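Local coordinates for protein L-tyrosine isonitrile synthase (Pseudomonas aeruginosa, PDB 3E59) that makes the isonitrile group of paerucumarin by converting L-tyrosine to its isocyano derivative, taking the carbon atom from C2 of ribulose 5-phosphate, at residues P249-A261 with K265-T279. Sequence-based numbering, arbitrary orientation.
Sequences PRAIRLSIHPQPA and KFGIHMMPTRDDWLT. With PO4 (phosphate ion), chain E.
Backbone bonds join R253 and S255 to F266 and I268 in parallel register. F266 N donates to R253 O at 2.8 Å. I268 N donates to S255 O at 3.0 Å, and the return bond from S255 N to F266 O is weak. L254 and F266 flank each other on one face of this pairing; S255 points to the other. Farther along, water links Q259 N to G267 N, and another bridges I256 O and W277 O.

Polar side chains converge on a phosphate ion, most likely picked up from the crystallisation solution. R253 NH1 reaches O3 in a nearly straight bond (172°), while R253 NH2 and K265 NZ both donate to O4. K265 CG lies over the rim of one face of the R253 guanidinium; the two side chains run alongside each other, and both reach phosphate O4. S255 OG donates to phosphate O3 at 2.6 Å and accepts from H257 N, closing an ST turn. H257 ND1 meets phosphate O1 at 2.9 Å in its ring plane. The bend at chi2 (-68°) carries the Q259 amide across K265, CD 3.5 Å from its CB, and NE2 donates to both S255 OG and phosphate O1.

Apolar contacts continue past the strands. P258 CD sits 3.6 Å from the centroid of the W277 six-membered ring, only 4° off its normal, a CH-pi contact; helix 193-210 also touches this indole.

Strand 252-255 lies between strands 60-64 and 265-267 in a five-stranded parallel sheet. Its C-terminal end, the loop after it and K265 of the adjoining edge strand together hold the anion, consistent with a site for the phosphate of ribulose 5-phosphate.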
ATOM      1  N   PRO A 249      -4.024  15.122  10.327  1.00 39.72           N
ATOM      2  CA  PRO A 249      -2.845  15.161  11.214  1.00 40.10           C
ATOM      3  C   PRO A 249      -2.768  14.039  12.272  1.00 39.47           C
ATOM      4  O   PRO A 249      -1.687  13.484  12.501  1.00 41.31           O
ATOM      5  CB  PRO A 249      -2.967  16.534  11.894  1.00 41.01           C
ATOM      6  CG  PRO A 249      -3.809  17.350  10.952  1.00 40.87           C
ATOM      7  CD  PRO A 249      -4.807  16.373  10.418  1.00 41.09           C
ATOM      8  N   ARG A 250      -3.895  13.691  12.881  1.00 35.25           N
ATOM      9  CA  ARG A 250      -3.890  12.777  14.018  1.00 38.17           C
ATOM     10  C   ARG A 250      -3.978  11.299  13.631  1.00 37.45           C
ATOM     11  O   ARG A 250      -3.571  10.431  14.400  1.00 37.93           O
ATOM     12  CB  ARG A 250      -5.011  13.126  14.997  1.00 38.53           C
ATOM     13  CG  ARG A 250      -5.018  14.593  15.470  1.00 39.38           C
ATOM     14  CD  ARG A 250      -6.043  14.781  16.590  1.00 43.68           C
ATOM     15  NE  ARG A 250      -7.396  14.474  16.128  1.00 48.21           N
ATOM     16  CZ  ARG A 250      -8.344  13.890  16.857  1.00 48.62           C
ATOM     17  NH1 ARG A 250      -8.113  13.525  18.117  1.00 49.59           N
ATOM     18  NH2 ARG A 250      -9.531  13.661  16.313  1.00 48.57           N
ATOM     19  N   ALA A 251      -4.499  11.019  12.442  1.00 36.32           N
ATOM     20  CA  ALA A 251      -4.725   9.648  12.004  1.00 38.51           C
ATOM     21  C   ALA A 251      -3.472   8.799  12.186  1.00 40.62           C
ATOM     22  O   ALA A 251      -2.337   9.279  11.985  1.00 40.43           O
ATOM     23  CB  ALA A 251      -5.172   9.615  10.547  1.00 37.36           C
ATOM     24  N   ILE A 252      -3.691   7.541  12.569  1.00 39.41           N
ATOM     25  CA  ILE A 252      -2.627   6.552  12.631  1.00 38.40           C
ATOM     26  C   ILE A 252      -2.247   6.259  11.194  1.00 38.00           C
ATOM     27  O   ILE A 252      -3.103   5.944  10.365  1.00 39.74           O
ATOM     28  CB  ILE A 252      -3.063   5.242  13.369  1.00 39.66           C
ATOM     29  CG1 ILE A 252      -3.781   5.538  14.701  1.00 41.09           C
ATOM     30  CG2 ILE A 252      -1.876   4.279  13.547  1.00 38.52           C
ATOM     31  CD1 ILE A 252      -3.069   6.492  15.626  1.00 39.60           C
ATOM     32  N   ARG A 253      -0.958   6.392  10.906  1.00 37.59           N
ATOM     33  CA  ARG A 253      -0.443   6.274   9.561  1.00 36.16           C
ATOM     34  C   ARG A 253      -0.029   4.820   9.215  1.00 39.42           C
ATOM     35  O   ARG A 253       1.032   4.330   9.651  1.00 38.84           O
ATOM     36  CB  ARG A 253       0.724   7.258   9.404  1.00 36.15           C
ATOM     37  CG  ARG A 253       1.395   7.295   8.029  1.00 35.63           C
ATOM     38  CD  ARG A 253       0.455   7.692   6.858  1.00 34.92           C
ATOM     39  NE  ARG A 253       1.278   8.215   5.766  1.00 38.15           N
ATOM     40  CZ  ARG A 253       2.008   7.451   4.961  1.00 36.94           C
ATOM     41  NH1 ARG A 253       1.987   6.132   5.102  1.00 36.66           N
ATOM     42  NH2 ARG A 253       2.765   8.000   4.029  1.00 35.16           N
ATOM     43  N   LEU A 254      -0.870   4.135   8.441  1.00 35.54           N
ATOM     44  CA  LEU A 254      -0.523   2.803   7.953  1.00 34.03           C
ATOM     45  C   LEU A 254       0.234   2.904   6.642  1.00 34.67           C
ATOM     46  O   LEU A 254       0.260   3.958   6.009  1.00 35.35           O
ATOM     47  CB  LEU A 254      -1.753   1.918   7.787  1.00 32.26           C
ATOM     48  CG  LEU A 254      -2.700   1.701   8.974  1.00 32.77           C
ATOM     49  CD1 LEU A 254      -3.925   0.971   8.478  1.00 30.81           C
ATOM     50  CD2 LEU A 254      -2.040   0.938  10.138  1.00 31.34           C
ATOM     51  N   SER A 255       0.855   1.793   6.245  1.00 36.82           N
ATOM     52  CA  SER A 255       1.682   1.735   5.036  1.00 32.73           C
ATOM     53  C   SER A 255       1.636   0.316   4.503  1.00 33.49           C
ATOM     54  O   SER A 255       1.305  -0.612   5.239  1.00 33.67           O
ATOM     55  CB  SER A 255       3.123   2.132   5.367  1.00 33.16           C
ATOM     56  OG  SER A 255       3.920   2.254   4.202  1.00 35.32           O
ATOM     57  N   ILE A 256       1.939   0.154   3.218  1.00 34.04           N
ATOM     58  CA  ILE A 256       2.112  -1.175   2.634  1.00 35.50           C
ATOM     59  C   ILE A 256       3.576  -1.492   2.357  1.00 35.62           C
ATOM     60  O   ILE A 256       3.890  -2.483   1.669  1.00 33.37           O
ATOM     61  CB  ILE A 256       1.189  -1.432   1.371  1.00 36.26           C
ATOM     62  CG1 ILE A 256       1.174  -0.247   0.400  1.00 35.63           C
ATOM     63  CG2 ILE A 256      -0.213  -1.723   1.825  1.00 33.50           C
ATOM     64  CD1 ILE A 256       2.415  -0.121  -0.441  1.00 36.59           C
ATOM     65  N   HIS A 257       4.458  -0.633   2.889  1.00 34.49           N
ATOM     66  CA  HIS A 257       5.889  -0.907   2.983  1.00 34.62           C
ATOM     67  C   HIS A 257       6.291  -1.188   4.423  1.00 32.60           C
ATOM     68  O   HIS A 257       5.713  -0.615   5.339  1.00 30.90           O
ATOM     69  CB  HIS A 257       6.728   0.281   2.521  1.00 32.30           C
ATOM     70  CG  HIS A 257       6.362   0.792   1.178  1.00 34.10           C
ATOM     71  ND1 HIS A 257       6.177   2.133   0.927  1.00 32.97           N
ATOM     72  CD2 HIS A 257       6.146   0.148   0.003  1.00 32.47           C
ATOM     73  CE1 HIS A 257       5.866   2.295  -0.348  1.00 35.03           C
ATOM     74  NE2 HIS A 257       5.847   1.107  -0.930  1.00 31.76           N
ATOM     75  N   PRO A 258       7.295  -2.065   4.621  1.00 32.92           N
ATOM     76  CA  PRO A 258       7.942  -2.190   5.942  1.00 34.57           C
ATOM     77  C   PRO A 258       8.461  -0.813   6.346  1.00 35.05           C
ATOM     78  O   PRO A 258       8.905  -0.057   5.481  1.00 35.77           O
ATOM     79  CB  PRO A 258       9.135  -3.114   5.677  1.00 32.56           C
ATOM     80  CG  PRO A 258       8.810  -3.829   4.429  1.00 33.18           C
ATOM     81  CD  PRO A 258       7.869  -2.986   3.622  1.00 30.72           C
ATOM     82  N   GLN A 259       8.398  -0.494   7.638  1.00 34.20           N
ATOM     83  CA  GLN A 259       8.770   0.825   8.121  1.00 33.92           C
ATOM     84  C   GLN A 259       9.721   0.737   9.311  1.00 36.37           C
ATOM     85  O   GLN A 259       9.624  -0.213  10.112  1.00 35.22           O
ATOM     86  CB  GLN A 259       7.514   1.643   8.492  1.00 32.38           C
ATOM     87  CG  GLN A 259       6.578   1.996   7.305  1.00 32.82           C
ATOM     88  CD  GLN A 259       7.177   2.979   6.293  1.00 33.16           C
ATOM     89  OE1 GLN A 259       8.162   3.670   6.581  1.00 38.07           O
ATOM     90  NE2 GLN A 259       6.567   3.050   5.095  1.00 29.76           N
ATOM     91  N   PRO A 260      10.631   1.737   9.452  1.00 36.30           N
ATOM     92  CA  PRO A 260      11.461   1.801  10.663  1.00 34.95           C
ATOM     93  C   PRO A 260      10.551   1.820  11.897  1.00 35.41           C
ATOM     94  O   PRO A 260       9.452   2.357  11.836  1.00 35.65           O
ATOM     95  CB  PRO A 260      12.218   3.139  10.522  1.00 35.46           C
ATOM     96  CG  PRO A 260      12.162   3.490   9.052  1.00 34.90           C
ATOM     97  CD  PRO A 260      10.900   2.850   8.513  1.00 35.10           C
ATOM     98  N   ALA A 261      11.000   1.210  12.991  1.00 35.76           N
ATOM     99  CA  ALA A 261      10.213   1.096  14.213  1.00 35.03           C
ATOM    100  C   ALA A 261       9.967   2.446  14.912  1.00 37.66           C
ATOM    101  O   ALA A 261       9.021   2.578  15.688  1.00 34.77           O
ATOM    102  CB  ALA A 261      10.882   0.136  15.152  1.00 37.22           C
ATOM    103  N   LYS A 265       4.946   5.967  10.441  1.00 39.21           N
ATOM    104  CA  LYS A 265       4.371   5.016   9.511  1.00 38.96           C
ATOM    105  C   LYS A 265       4.474   3.600  10.071  1.00 39.90           C
ATOM    106  O   LYS A 265       5.503   3.210  10.658  1.00 35.86           O
ATOM    107  CB  LYS A 265       5.048   5.123   8.147  1.00 40.28           C
ATOM    108  CG  LYS A 265       5.146   6.541   7.568  1.00 39.38           C
ATOM    109  CD  LYS A 265       5.857   6.470   6.243  1.00 38.54           C
ATOM    110  CE  LYS A 265       6.476   7.766   5.841  1.00 38.23           C
ATOM    111  NZ  LYS A 265       7.091   7.609   4.481  1.00 36.91           N
ATOM    112  N   PHE A 266       3.389   2.845   9.899  1.00 39.15           N
ATOM    113  CA  PHE A 266       3.293   1.481  10.401  1.00 37.57           C
ATOM    114  C   PHE A 266       2.928   0.525   9.257  1.00 38.33           C
ATOM    115  O   PHE A 266       1.804   0.555   8.756  1.00 38.67           O
ATOM    116  CB  PHE A 266       2.240   1.415  11.505  1.00 35.05           C
ATOM    117  CG  PHE A 266       2.103   0.048  12.144  1.00 36.94           C
ATOM    118  CD1 PHE A 266       1.355  -0.958  11.526  1.00 34.96           C
ATOM    119  CD2 PHE A 266       2.704  -0.221  13.374  1.00 34.14           C
ATOM    120  CE1 PHE A 266       1.215  -2.213  12.109  1.00 32.95           C
ATOM    121  CE2 PHE A 266       2.572  -1.468  13.970  1.00 35.25           C
ATOM    122  CZ  PHE A 266       1.829  -2.470  13.336  1.00 35.02           C
ATOM    123  N   GLY A 267       3.869  -0.320   8.846  1.00 37.09           N
ATOM    124  CA  GLY A 267       3.610  -1.276   7.752  1.00 37.85           C
ATOM    125  C   GLY A 267       2.689  -2.405   8.178  1.00 34.60           C
ATOM    126  O   GLY A 267       2.864  -2.994   9.245  1.00 35.41           O
ATOM    127  N   ILE A 268       1.698  -2.710   7.349  1.00 36.33           N
ATOM    128  CA  ILE A 268       0.680  -3.703   7.713  1.00 35.72           C
ATOM    129  C   ILE A 268       0.374  -4.659   6.557  1.00 36.89           C
ATOM    130  O   ILE A 268       0.289  -4.247   5.387  1.00 35.45           O
ATOM    131  CB  ILE A 268      -0.631  -3.012   8.249  1.00 36.45           C
ATOM    132  CG1 ILE A 268      -1.583  -4.037   8.873  1.00 37.75           C
ATOM    133  CG2 ILE A 268      -1.328  -2.183   7.146  1.00 35.20           C
ATOM    134  CD1 ILE A 268      -2.544  -3.445   9.886  1.00 39.42           C
ATOM    135  N   HIS A 269       0.221  -5.939   6.900  1.00 35.80           N
ATOM    136  CA  HIS A 269      -0.160  -6.969   5.948  1.00 37.47           C
ATOM    137  C   HIS A 269      -1.671  -7.067   5.844  1.00 36.90           C
ATOM    138  O   HIS A 269      -2.395  -6.735   6.792  1.00 38.86           O
ATOM    139  CB  HIS A 269       0.440  -8.322   6.330  1.00 35.31           C
ATOM    140  CG  HIS A 269       1.883  -8.476   5.952  1.00 35.38           C
ATOM    141  ND1 HIS A 269       2.299  -8.637   4.645  1.00 37.42           N
ATOM    142  CD2 HIS A 269       3.003  -8.551   6.712  1.00 33.49           C
ATOM    143  CE1 HIS A 269       3.613  -8.781   4.614  1.00 34.81           C
ATOM    144  NE2 HIS A 269       4.062  -8.747   5.856  1.00 35.06           N
ATOM    145  N   MET A 270      -2.137  -7.491   4.677  1.00 34.76           N
ATOM    146  CA  MET A 270      -3.575  -7.590   4.387  1.00 37.32           C
ATOM    147  C   MET A 270      -4.014  -9.001   3.942  1.00 37.33           C
ATOM    148  O   MET A 270      -5.213  -9.280   3.856  1.00 44.00           O
ATOM    149  CB  MET A 270      -3.971  -6.566   3.319  1.00 35.37           C
ATOM    150  CG  MET A 270      -3.757  -5.106   3.696  1.00 37.55           C
ATOM    151  SD  MET A 270      -4.191  -4.028   2.336  1.00 39.58           S
ATOM    152  CE  MET A 270      -2.984  -4.530   1.100  1.00 34.08           C
ATOM    153  N   MET A 271      -3.044  -9.859   3.635  1.00 35.13           N
ATOM    154  CA  MET A 271      -3.241 -11.289   3.319  1.00 34.79           C
ATOM    155  C   MET A 271      -1.944 -11.954   3.729  1.00 34.79           C
ATOM    156  O   MET A 271      -0.894 -11.300   3.701  1.00 37.16           O
ATOM    157  CB  MET A 271      -3.377 -11.527   1.817  1.00 34.45           C
ATOM    158  CG  MET A 271      -4.697 -11.155   1.202  1.00 37.17           C
ATOM    159  SD  MET A 271      -4.654 -11.406  -0.584  1.00 38.61           S
ATOM    160  CE  MET A 271      -4.680 -13.184  -0.694  1.00 30.52           C
ATOM    161  N   PRO A 272      -1.995 -13.249   4.112  1.00 34.84           N
ATOM    162  CA  PRO A 272      -0.744 -13.967   4.328  1.00 33.32           C
ATOM    163  C   PRO A 272       0.148 -13.924   3.078  1.00 35.12           C
ATOM    164  O   PRO A 272      -0.339 -14.096   1.957  1.00 33.71           O
ATOM    165  CB  PRO A 272      -1.215 -15.392   4.620  1.00 34.92           C
ATOM    166  CG  PRO A 272      -2.604 -15.207   5.216  1.00 31.32           C
ATOM    167  CD  PRO A 272      -3.175 -14.093   4.400  1.00 31.26           C
ATOM    168  N   THR A 273       1.438 -13.669   3.282  1.00 34.31           N
ATOM    169  CA  THR A 273       2.425 -13.644   2.200  1.00 33.90           C
ATOM    170  C   THR A 273       3.841 -13.802   2.751  1.00 37.32           C
ATOM    171  O   THR A 273       4.138 -13.352   3.863  1.00 37.12           O
ATOM    172  CB  THR A 273       2.291 -12.363   1.309  1.00 35.62           C
ATOM    173  OG1 THR A 273       3.152 -12.460   0.167  1.00 37.88           O
ATOM    174  CG2 THR A 273       2.609 -11.088   2.072  1.00 34.46           C
ATOM    175  N   ARG A 274       4.707 -14.444   1.968  1.00 37.74           N
ATOM    176  CA  ARG A 274       6.121 -14.612   2.307  1.00 36.72           C
ATOM    177  C   ARG A 274       6.930 -13.318   2.117  1.00 36.36           C
ATOM    178  O   ARG A 274       7.890 -13.077   2.844  1.00 38.75           O
ATOM    179  CB  ARG A 274       6.736 -15.712   1.429  1.00 40.88           C
ATOM    180  N   ASP A 275       6.545 -12.512   1.129  1.00 33.27           N
ATOM    181  CA  ASP A 275       7.258 -11.299   0.768  1.00 33.29           C
ATOM    182  C   ASP A 275       6.605 -10.095   1.427  1.00 35.28           C
ATOM    183  O   ASP A 275       5.464  -9.750   1.104  1.00 34.79           O
ATOM    184  CB  ASP A 275       7.286 -11.139  -0.753  1.00 32.47           C
ATOM    185  CG  ASP A 275       8.017  -9.884  -1.216  1.00 36.85           C
ATOM    186  OD1 ASP A 275       8.582  -9.122  -0.385  1.00 38.42           O
ATOM    187  OD2 ASP A 275       8.012  -9.645  -2.441  1.00 38.97           O
ATOM    188  N   ASP A 276       7.338  -9.455   2.343  1.00 34.28           N
ATOM    189  CA  ASP A 276       6.842  -8.261   3.057  1.00 32.63           C
ATOM    190  C   ASP A 276       6.620  -7.040   2.168  1.00 29.73           C
ATOM    191  O   ASP A 276       5.905  -6.120   2.563  1.00 31.11           O
ATOM    192  CB  ASP A 276       7.783  -7.870   4.211  1.00 33.27           C
ATOM    193  CG  ASP A 276       7.718  -8.839   5.373  1.00 35.57           C
ATOM    194  OD1 ASP A 276       6.806  -8.714   6.231  1.00 35.32           O
ATOM    195  OD2 ASP A 276       8.597  -9.725   5.428  1.00 35.12           O
ATOM    196  N   TRP A 277       7.260  -7.014   0.996  1.00 26.53           N
ATOM    197  CA  TRP A 277       7.055  -5.945   0.011  1.00 29.51           C
ATOM    198  C   TRP A 277       5.878  -6.189  -0.962  1.00 31.42           C
ATOM    199  O   TRP A 277       5.497  -5.289  -1.724  1.00 30.63           O
ATOM    200  CB  TRP A 277       8.352  -5.701  -0.795  1.00 30.16           C
ATOM    201  CG  TRP A 277       9.438  -5.069   0.030  1.00 31.93           C
ATOM    202  CD1 TRP A 277      10.480  -5.705   0.646  1.00 30.63           C
ATOM    203  CD2 TRP A 277       9.572  -3.675   0.348  1.00 29.06           C
ATOM    204  NE1 TRP A 277      11.257  -4.794   1.319  1.00 30.91           N
ATOM    205  CE2 TRP A 277      10.725  -3.539   1.152  1.00 30.93           C
ATOM    206  CE3 TRP A 277       8.843  -2.528   0.017  1.00 31.21           C
ATOM    207  CZ2 TRP A 277      11.159  -2.297   1.649  1.00 30.05           C
ATOM    208  CZ3 TRP A 277       9.286  -1.282   0.503  1.00 30.92           C
ATOM    209  CH2 TRP A 277      10.430  -1.186   1.312  1.00 30.05           C
ATOM    210  N   LEU A 278       5.321  -7.398  -0.952  1.00 31.31           N
ATOM    211  CA  LEU A 278       4.322  -7.763  -1.951  1.00 31.98           C
ATOM    212  C   LEU A 278       2.954  -7.215  -1.578  1.00 31.57           C
ATOM    213  O   LEU A 278       2.525  -7.332  -0.431  1.00 31.05           O
ATOM    214  CB  LEU A 278       4.248  -9.287  -2.140  1.00 31.05           C
ATOM    215  CG  LEU A 278       3.392  -9.809  -3.311  1.00 31.62           C
ATOM    216  CD1 LEU A 278       3.836  -9.206  -4.654  1.00 28.93           C
ATOM    217  CD2 LEU A 278       3.457 -11.338  -3.373  1.00 32.83           C
ATOM    218  N   THR A 279       2.285  -6.628  -2.568  1.00 29.81           N
ATOM    219  CA  THR A 279       0.948  -6.087  -2.416  1.00 33.98           C
ATOM    220  C   THR A 279       0.011  -6.683  -3.495  1.00 35.27           C
ATOM    221  O   THR A 279       0.487  -7.137  -4.538  1.00 35.49           O
ATOM    222  CB  THR A 279       0.963  -4.563  -2.494  1.00 32.49           C
ATOM    223  OG1 THR A 279       1.452  -4.170  -3.775  1.00 33.65           O
ATOM    224  CG2 THR A 279       1.858  -3.953  -1.380  1.00 30.97           C
TER
HETATM  225  P   PO4 E 329       4.827   5.328   2.300  1.00 38.84           P
HETATM  226  O1  PO4 E 329       6.128   4.590   2.497  1.00 39.03           O
HETATM  227  O2  PO4 E 329       4.525   5.359   0.812  1.00 38.94           O
HETATM  228  O3  PO4 E 329       3.711   4.604   3.085  1.00 31.52           O
HETATM  229  O4  PO4 E 329       4.963   6.754   2.760  1.00 37.76           O
HETATM  230  O   HOH W   1       5.100  -2.853  -0.691  1.00 37.06           O
HETATM  231  O   HOH W   2       6.294  -1.614   9.288  1.00 26.31           O
HETATM  232  O   HOH W   3       6.213   1.367  12.525  1.00 26.73           O